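Local coordinates for ActII protein (Streptomyces coelicolor, PDB 2OPT) that probably represses transcription as a TetR-like DNA-binding regulator and binds the antibiotic actinorhodin and one of its biosynthetic precursors, at residues Leu6-Asp9 / Arg10-Thr14; Asp20-Gly23 / Leu24-Ser28; Gln78-Glu81 / Met82-Leu86. All blocks are in the same frame, centred on the assembly; numbering follows the deposited sequence.

Contact 1. Residues Leu6-Asp9 / Arg10-Thr14; sequences LTQD and RIVVT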
loop_
_atom_site.group_PDB
_atom_site.type_symbol
_atom_site.label_atom_id
_atom_site.label_comp_id
_atom_site.label_asym_id
_atom_site.label_seq_id
_atom_site.Cartn_x
_atom_site.Cartn_y
_atom_site.Cartn_z
ATOM N N LEU A 6 4.997 -19.068 -32.388
ATOM C CA LEU A 6 4.765 -18.419 -31.131
ATOM C C LEU A 6 3.342 -18.646 -30.704
ATOM O O LEU A 6 2.404 -18.579 -31.537
ATOM C CB LEU A 6 4.958 -16.917 -31.349
ATOM C CG LEU A 6 6.044 -16.182 -30.558
ATOM C CD1 LEU A 6 7.384 -16.902 -30.500
ATOM C CD2 LEU A 6 6.170 -14.806 -31.130
ATOM N N THR A 7 3.153 -18.861 -29.408
ATOM C CA THR A 7 1.822 -18.792 -28.762
ATOM C C THR A 7 1.929 -17.708 -27.682
ATOM O O THR A 7 3.031 -17.323 -27.249
ATOM C CB THR A 7 1.446 -20.111 -28.059
ATOM O OG1 THR A 7 2.423 -20.395 -27.056
ATOM C CG2 THR A 7 1.406 -21.306 -29.026
ATOM N N GLN A 8 0.797 -17.200 -27.257
ATOM C CA GLN A 8 0.749 -16.238 -26.167
ATOM C C GLN A 8 1.438 -16.852 -24.930
ATOM O O GLN A 8 2.248 -16.210 -24.288
ATOM C CB GLN A 8 -0.688 -15.958 -25.836
ATOM C CG GLN A 8 -0.817 -14.884 -24.799
ATOM C CD GLN A 8 -2.240 -14.632 -24.451
ATOM O OE1 GLN A 8 -2.732 -15.117 -23.426
ATOM N NE2 GLN A 8 -2.933 -13.894 -25.309
ATOM N N ASP A 9 1.118 -18.095 -24.600
ATOM C CA ASP A 9 1.686 -18.694 -23.387
ATOM C C ASP A 9 3.202 -18.760 -23.417
ATOM O O ASP A 9 3.834 -18.565 -22.372
ATOM C CB ASP A 9 1.125 -20.100 -23.095
ATOM C CG ASP A 9 1.599 -20.661 -21.696
ATOM O OD1 ASP A 9 1.423 -19.957 -20.631
ATOM O OD2 ASP A 9 2.153 -21.815 -21.682
ATOM N N ARG A 10 3.795 -19.095 -24.566
ATOM C CA ARG A 10 5.262 -19.339 -24.603
ATOM C C ARG A 10 5.900 -17.971 -24.418
ATOM O O ARG A 10 6.930 -17.793 -23.789
ATOM C CB ARG A 10 5.674 -19.924 -25.964
ATOM C CG ARG A 10 7.171 -19.827 -26.290
ATOM C CD ARG A 10 8.038 -20.500 -25.237
ATOM N NE ARG A 10 7.724 -21.933 -25.127
ATOM C CZ ARG A 10 7.906 -22.658 -24.020
ATOM N NH1 ARG A 10 7.617 -23.968 -24.015
ATOM N NH2 ARG A 10 8.379 -22.068 -22.925
ATOM N N ILE A 11 5.288 -17.001 -25.021
ATOM C CA ILE A 11 5.784 -15.649 -24.894
ATOM C C ILE A 11 5.786 -15.162 -23.431
ATOM O O ILE A 11 6.742 -14.556 -22.967
ATOM C CB ILE A 11 4.917 -14.661 -25.732
ATOM C CG1 ILE A 11 5.026 -14.918 -27.272
ATOM C CG2 ILE A 11 5.297 -13.139 -25.394
ATOM C CD1 ILE A 11 3.891 -14.070 -28.134
ATOM N N VAL A 12 4.660 -15.334 -22.753
ATOM C CA VAL A 12 4.518 -14.872 -21.364
ATOM C C VAL A 12 5.423 -15.607 -20.416
ATOM O O VAL A 12 5.977 -15.016 -19.499
ATOM C CB VAL A 12 2.992 -14.859 -20.949
ATOM C CG1 VAL A 12 2.815 -14.405 -19.502
ATOM C CG2 VAL A 12 2.297 -13.868 -21.839
ATOM N N VAL A 13 5.581 -16.913 -20.620
ATOM C CA VAL A 13 6.403 -17.674 -19.775
ATOM C C VAL A 13 7.857 -17.165 -19.901
ATOM O O VAL A 13 8.536 -17.045 -18.915
ATOM C CB VAL A 13 6.341 -19.172 -20.197
ATOM C CG1 VAL A 13 7.548 -20.017 -19.593
ATOM C CG2 VAL A 13 5.014 -19.790 -19.804
ATOM N N THR A 14 8.314 -16.925 -21.139
ATOM C CA THR A 14 9.648 -16.402 -21.414
ATOM C C THR A 14 9.825 -15.063 -20.738
ATOM O O THR A 14 10.832 -14.821 -20.117
ATOM C CB THR A 14 9.819 -16.264 -22.956
ATOM O OG1 THR A 14 9.702 -17.577 -23.532
ATOM C CG2 THR A 14 11.184 -15.671 -23.337
#

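Contact 2. Residues Asp20-Gly23 / Leu24-Ser28; sequences DAEG and LDALS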
loop_
_atom_site.group_PDB
_atom_site.type_symbol
_atom_site.label_atom_id
_atom_site.label_comp_id
_atom_site.label_asym_id
_atom_site.label_seq_id
_atom_site.Cartn_x
_atom_site.Cartn_y
_atom_site.Cartn_z
ATOM N N ASP A 20 12.015 -12.763 -13.583
ATOM C CA ASP A 20 12.458 -13.497 -12.387
ATOM C C ASP A 20 13.977 -13.376 -12.206
ATOM O O ASP A 20 14.476 -13.270 -11.073
ATOM C CB ASP A 20 12.025 -14.971 -12.483
ATOM C CG ASP A 20 10.510 -15.179 -12.148
ATOM O OD1 ASP A 20 9.877 -14.253 -11.642
ATOM O OD2 ASP A 20 9.962 -16.273 -12.383
ATOM N N ALA A 21 14.706 -13.399 -13.320
ATOM C CA ALA A 21 16.172 -13.479 -13.249
ATOM C C ALA A 21 16.799 -12.103 -13.281
ATOM O O ALA A 21 17.915 -11.936 -12.794
ATOM C CB ALA A 21 16.739 -14.350 -14.405
ATOM N N GLU A 22 16.112 -11.128 -13.880
ATOM C CA GLU A 22 16.772 -9.875 -14.188
ATOM C C GLU A 22 15.966 -8.611 -13.825
ATOM O O GLU A 22 16.486 -7.484 -13.863
ATOM C CB GLU A 22 17.198 -9.864 -15.664
ATOM C CG GLU A 22 18.245 -10.923 -16.018
ATOM C CD GLU A 22 18.552 -10.914 -17.492
ATOM O OE1 GLU A 22 18.589 -9.817 -18.070
ATOM O OE2 GLU A 22 18.724 -11.995 -18.078
ATOM N N GLY A 23 14.727 -8.793 -13.430
ATOM C CA GLY A 23 13.977 -7.668 -12.920
ATOM C C GLY A 23 13.236 -6.969 -14.033
ATOM O O GLY A 23 13.483 -7.209 -15.210
ATOM N N LEU A 24 12.310 -6.128 -13.638
ATOM C CA LEU A 24 11.413 -5.460 -14.535
ATOM C C LEU A 24 12.088 -4.558 -15.576
ATOM O O LEU A 24 11.540 -4.349 -16.669
ATOM C CB LEU A 24 10.420 -4.628 -13.694
ATOM C CG LEU A 24 9.238 -3.923 -14.363
ATOM C CD1 LEU A 24 8.329 -4.836 -15.175
ATOM C CD2 LEU A 24 8.442 -3.219 -13.325
ATOM N N ASP A 25 13.235 -3.967 -15.260
ATOM C CA ASP A 25 13.767 -2.994 -16.225
ATOM C C ASP A 25 14.412 -3.707 -17.421
ATOM O O ASP A 25 14.369 -3.207 -18.541
ATOM C CB ASP A 25 14.697 -1.969 -15.567
ATOM C CG ASP A 25 13.961 -1.012 -14.622
ATOM O OD1 ASP A 25 12.741 -0.796 -14.731
ATOM O OD2 ASP A 25 14.623 -0.460 -13.732
ATOM N N ALA A 26 14.932 -4.906 -17.173
ATOM C CA ALA A 26 15.509 -5.792 -18.181
ATOM C C ALA A 26 14.480 -6.324 -19.156
ATOM O O ALA A 26 14.843 -6.818 -20.229
ATOM C CB ALA A 26 16.198 -6.952 -17.501
ATOM N N LEU A 27 13.191 -6.241 -18.780
ATOM C CA LEU A 27 12.129 -6.790 -19.617
ATOM C C LEU A 27 11.591 -5.734 -20.574
ATOM O O LEU A 27 10.641 -5.032 -20.233
ATOM C CB LEU A 27 11.004 -7.397 -18.766
ATOM C CG LEU A 27 9.818 -8.009 -19.538
ATOM C CD1 LEU A 27 10.269 -9.099 -20.456
ATOM C CD2 LEU A 27 8.766 -8.532 -18.547
ATOM N N SER A 28 12.213 -5.623 -21.758
ATOM C CA SER A 28 11.769 -4.736 -22.825
ATOM C C SER A 28 11.223 -5.632 -23.906
ATOM O O SER A 28 11.545 -6.817 -23.944
ATOM C CB SER A 28 12.943 -3.924 -23.380
ATOM O OG SER A 28 13.885 -4.791 -23.961
HETATM O O HOH W 1 15.948 -5.007 -14.011
#

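Contact 3. Residues Gln78-Glu81 / Met82-Leu86; sequences QVKE and MCRSL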
loop_
_atom_site.group_PDB
_atom_site.type_symbol
_atom_site.label_atom_id
_atom_site.label_comp_id
_atom_site.label_asym_id
_atom_site.label_seq_id
_atom_site.Cartn_x
_atom_site.Cartn_y
_atom_site.Cartn_z
ATOM N N GLN A 78 -8.581 -19.942 6.918
ATOM C CA GLN A 78 -8.595 -20.067 5.455
ATOM C C GLN A 78 -8.266 -18.727 4.771
ATOM O O GLN A 78 -7.630 -18.684 3.718
ATOM C CB GLN A 78 -9.947 -20.587 4.971
ATOM C CG GLN A 78 -10.120 -22.045 5.140
ATOM C CD GLN A 78 -11.283 -22.591 4.356
ATOM O OE1 GLN A 78 -12.424 -22.148 4.503
ATOM N NE2 GLN A 78 -11.021 -23.636 3.598
ATOM N N VAL A 79 -8.752 -17.632 5.352
ATOM C CA VAL A 79 -8.402 -16.289 4.863
ATOM C C VAL A 79 -6.898 -16.085 5.063
ATOM O O VAL A 79 -6.177 -15.747 4.135
ATOM C CB VAL A 79 -9.258 -15.216 5.573
ATOM C CG1 VAL A 79 -8.978 -13.830 5.002
ATOM C CG2 VAL A 79 -10.720 -15.510 5.321
ATOM N N LYS A 80 -6.389 -16.303 6.254
ATOM C CA LYS A 80 -4.931 -16.335 6.415
ATOM C C LYS A 80 -4.219 -17.116 5.344
ATOM O O LYS A 80 -3.263 -16.607 4.732
ATOM C CB LYS A 80 -4.569 -16.906 7.781
ATOM C CG LYS A 80 -4.987 -15.943 8.891
ATOM C CD LYS A 80 -4.579 -16.447 10.280
ATOM C CE LYS A 80 -4.852 -15.324 11.300
ATOM N NZ LYS A 80 -4.466 -15.847 12.625
ATOM N N GLU A 81 -4.667 -18.354 5.128
ATOM C CA GLU A 81 -4.059 -19.295 4.164
ATOM C C GLU A 81 -3.972 -18.697 2.772
ATOM O O GLU A 81 -2.950 -18.796 2.084
ATOM C CB GLU A 81 -4.891 -20.582 4.058
ATOM C CG GLU A 81 -4.577 -21.418 2.776
ATOM C CD GLU A 81 -5.547 -22.592 2.501
ATOM O OE1 GLU A 81 -6.429 -22.886 3.324
ATOM O OE2 GLU A 81 -5.382 -23.238 1.439
ATOM N N MET A 82 -5.088 -18.123 2.332
ATOM C CA MET A 82 -5.175 -17.494 1.019
ATOM C C MET A 82 -4.259 -16.279 0.915
ATOM O O MET A 82 -3.683 -16.015 -0.140
ATOM C CB MET A 82 -6.621 -17.091 0.721
ATOM C CG MET A 82 -6.763 -15.941 -0.260
ATOM S SD MET A 82 -8.402 -15.193 -0.205
ATOM C CE MET A 82 -8.129 -13.860 0.958
ATOM N N CYS A 83 -4.127 -15.542 2.014
ATOM C CA CYS A 83 -3.257 -14.371 2.049
ATOM C C CYS A 83 -1.788 -14.779 2.017
ATOM O O CYS A 83 -0.970 -14.137 1.358
ATOM C CB CYS A 83 -3.542 -13.528 3.293
ATOM S SG CYS A 83 -5.071 -12.569 3.211
ATOM N N ARG A 84 -1.463 -15.849 2.734
ATOM C CA ARG A 84 -0.104 -16.375 2.754
ATOM C C ARG A 84 0.302 -16.886 1.376
ATOM O O ARG A 84 1.463 -16.781 0.978
ATOM C CB ARG A 84 0.021 -17.494 3.790
ATOM C CG ARG A 84 0.075 -17.005 5.230
ATOM C CD ARG A 84 0.356 -18.150 6.194
ATOM N NE ARG A 84 -0.116 -17.861 7.545
ATOM C CZ ARG A 84 -0.968 -18.628 8.218
ATOM N NH1 ARG A 84 -1.343 -18.289 9.445
ATOM N NH2 ARG A 84 -1.447 -19.734 7.667
ATOM N N SER A 85 -0.665 -17.435 0.650
ATOM C CA SER A 85 -0.441 -17.896 -0.739
ATOM C C SER A 85 -0.099 -16.769 -1.718
ATOM O O SER A 85 0.796 -16.879 -2.564
ATOM C CB SER A 85 -1.692 -18.650 -1.244
ATOM O OG SER A 85 -1.407 -19.448 -2.401
ATOM N N LEU A 86 -0.813 -15.665 -1.608
ATOM C CA LEU A 86 -0.495 -14.507 -2.365
ATOM C C LEU A 86 0.882 -13.963 -2.036
ATOM O O LEU A 86 1.644 -13.587 -2.933
ATOM C CB LEU A 86 -1.523 -13.415 -2.020
ATOM C CG LEU A 86 -1.465 -12.196 -2.924
ATOM C CD1 LEU A 86 -1.640 -12.470 -4.446
ATOM C CD2 LEU A 86 -2.533 -11.215 -2.459
#

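Contact 1. Residues Leu6-Asp9 / Arg10-Thr14
Thr-7 and Arg-10 meet through a side-chain-to-backbone bond at the start of helix 8-22. Thr-7 OG1 accepts from Arg-10 N at 3.1 Å with an N-H...O angle of 151°. A chi1 of 60° tucks the hydroxyl of Thr-7 back over the first turn, where OG1 also lies 3.5 Å from Arg-10 CB. The carbonyl of Thr-7 adds a second, weak bond to Arg-10 N and a much straighter one to Ile-11 N (163°). Further along, Val-12 N and Val-13 N bond to the carbonyls of Gln-8 and Asp-9, the regular i to i+4 pattern.

This geometry defines an N-cap: Thr-7 stands right before the helix and takes up an amide that has no i-4 carbonyl in the helix. The helix it starts is the first of the TetR-type DNA-binding domain, and Ile-11 leans on Leu-43 of helix 40-47, in the predicted helix-turn-helix, while Val-12 meets Leu-56 of helix 50-61.

Apolar contact falls to Leu-6 and Ile-11, whose side chains cross at about a right angle. CG of Leu-6 approaches CG1 of Ile-11 at 3.7 Å, and Leu-6 CD2 lies 3.8 Å from Ile-11 CD1. On the exposed flank the carboxylate of Asp-9 reaches forward, its OD1 3.7 Å from CG2 of Val-13. One turn on, Thr-14 OG1 donates to Arg-10 O at 2.8 Å, from the face opposite to that used by Thr-14 N.

Contact 2. Residues Asp20-Gly23 / Leu24-Ser28
Glu-22 and Ala-26 touch methylene to methyl, CB of Glu-22 lying 3.6 Å from CB of Ala-26. The methyl of Ala-26 points back at the preceding residues, and it is equally near the carbonyl oxygen of Gly-23. With chi1 at -64°, CG of Glu-22 stands anti to its own carbonyl carbon, and the extended chain beyond carries the carboxylate past the alanine, so that OE1 of Glu-22 comes within 3.8 Å of the Ala-26 methyl. The charge of that carboxylate is met elsewhere, by a salt bridge from OE1 to Arg-31.

Gly-23 is the first residue to leave helical geometry. Its phi is positive (90°); a side chain at these backbone angles would collide with the carbonyl oxygen of Glu-22, and glycine avoids that. Here helix 8-22, the first helix of the TetR-type DNA-binding domain, gives way to the link into helix 29-36, where Ser-28 caps the next helix at Arg-31 N, at the edge of the predicted helix-turn-helix.

Polar links across the turn are thin. Ala-26 N gives Gly-23 O a weak bond of 3.4 Å, bent to 127°. A water bridges the same amide to the preceding carbonyl: it donates a short bond of 2.5 Å to Glu-22 O and weakly accepts from Ala-26 N. The CB of Leu-24 leads away from Gly-23, and the side chain touches Leu-54 of helix 50-61 and Ile-99 of helix 96-100. Leu-27 packs on Ile-18 and Leu-53.

Contact 3. Residues Gln78-Glu81 / Met82-Leu86
Lys-80 and Arg-84 run side by side, pointing the same way, one turn apart on helix 75-92. Their contact is between aliphatic chain and flat group: CB of Lys-80 lies over one face of the Arg-84 guanidinium, offset toward its rim, and CD of Lys-80 is 3.8 Å from NH1 of Arg-84. Both CG atoms stand anti to their own carbonyl carbons (chi1 -68° and -76°), which sets the two chains in the same direction. The like-charged ends stay apart, with Lys-80 NZ 5.1 Å from Arg-84 NH1, and the guanidinium finds its opposite charge in a salt bridge from NE to Glu-202 of helix 197-219. A leucine in place of Arg-84 would probably leave Glu-202 without its cationic mate and take the flat lid from the lysine chain.

Val-79 and Met-82 are likewise parallel in sense. The bend of Met-82 at its last torsion (chi3 94°) brings its CE to 4.1 Å from CG1 of Val-79. Cys-83, one turn after Val-79, is more distant, its SG 4.5 Å from the same CG1. Val-79 and Cys-83 both touch Leu-138 of helix 128-150, whereas Met-82 meets Thr-117 of helix 108-123.

The backbone beneath is regular: Arg-84 N bonds to Lys-80 O at 2.8 Å, and Ser-85 N to Glu-81 O at 3.0 Å. Side chains three and four residues apart share a face of any alpha-helix; here the faces pack against helices 108-123, 128-150 and 197-219, along a largely buried stretch of helix 75-92 in the all-helical TetR-type C-terminal domain.

In the fold
Contacts 1 and 2 mark the two ends of helix 8-22: contact 1 caps its start and contact 2 leads out of it. Their centres are 16 Å apart and their nearest atoms about 6 Å, without touching. Helix 50-61 links them, receiving Val-12 from the first and Leu-24 and Leu-27 from the second. Contact 3 belongs to the C-terminal domain, which in TetR-type repressors holds the ligand pocket; its centre lies 29 Å from that of contact 1 and 27 Å from that of contact 2, on the opposite side of the chain's centre from contact 2. No ligand is bound in this apo structure.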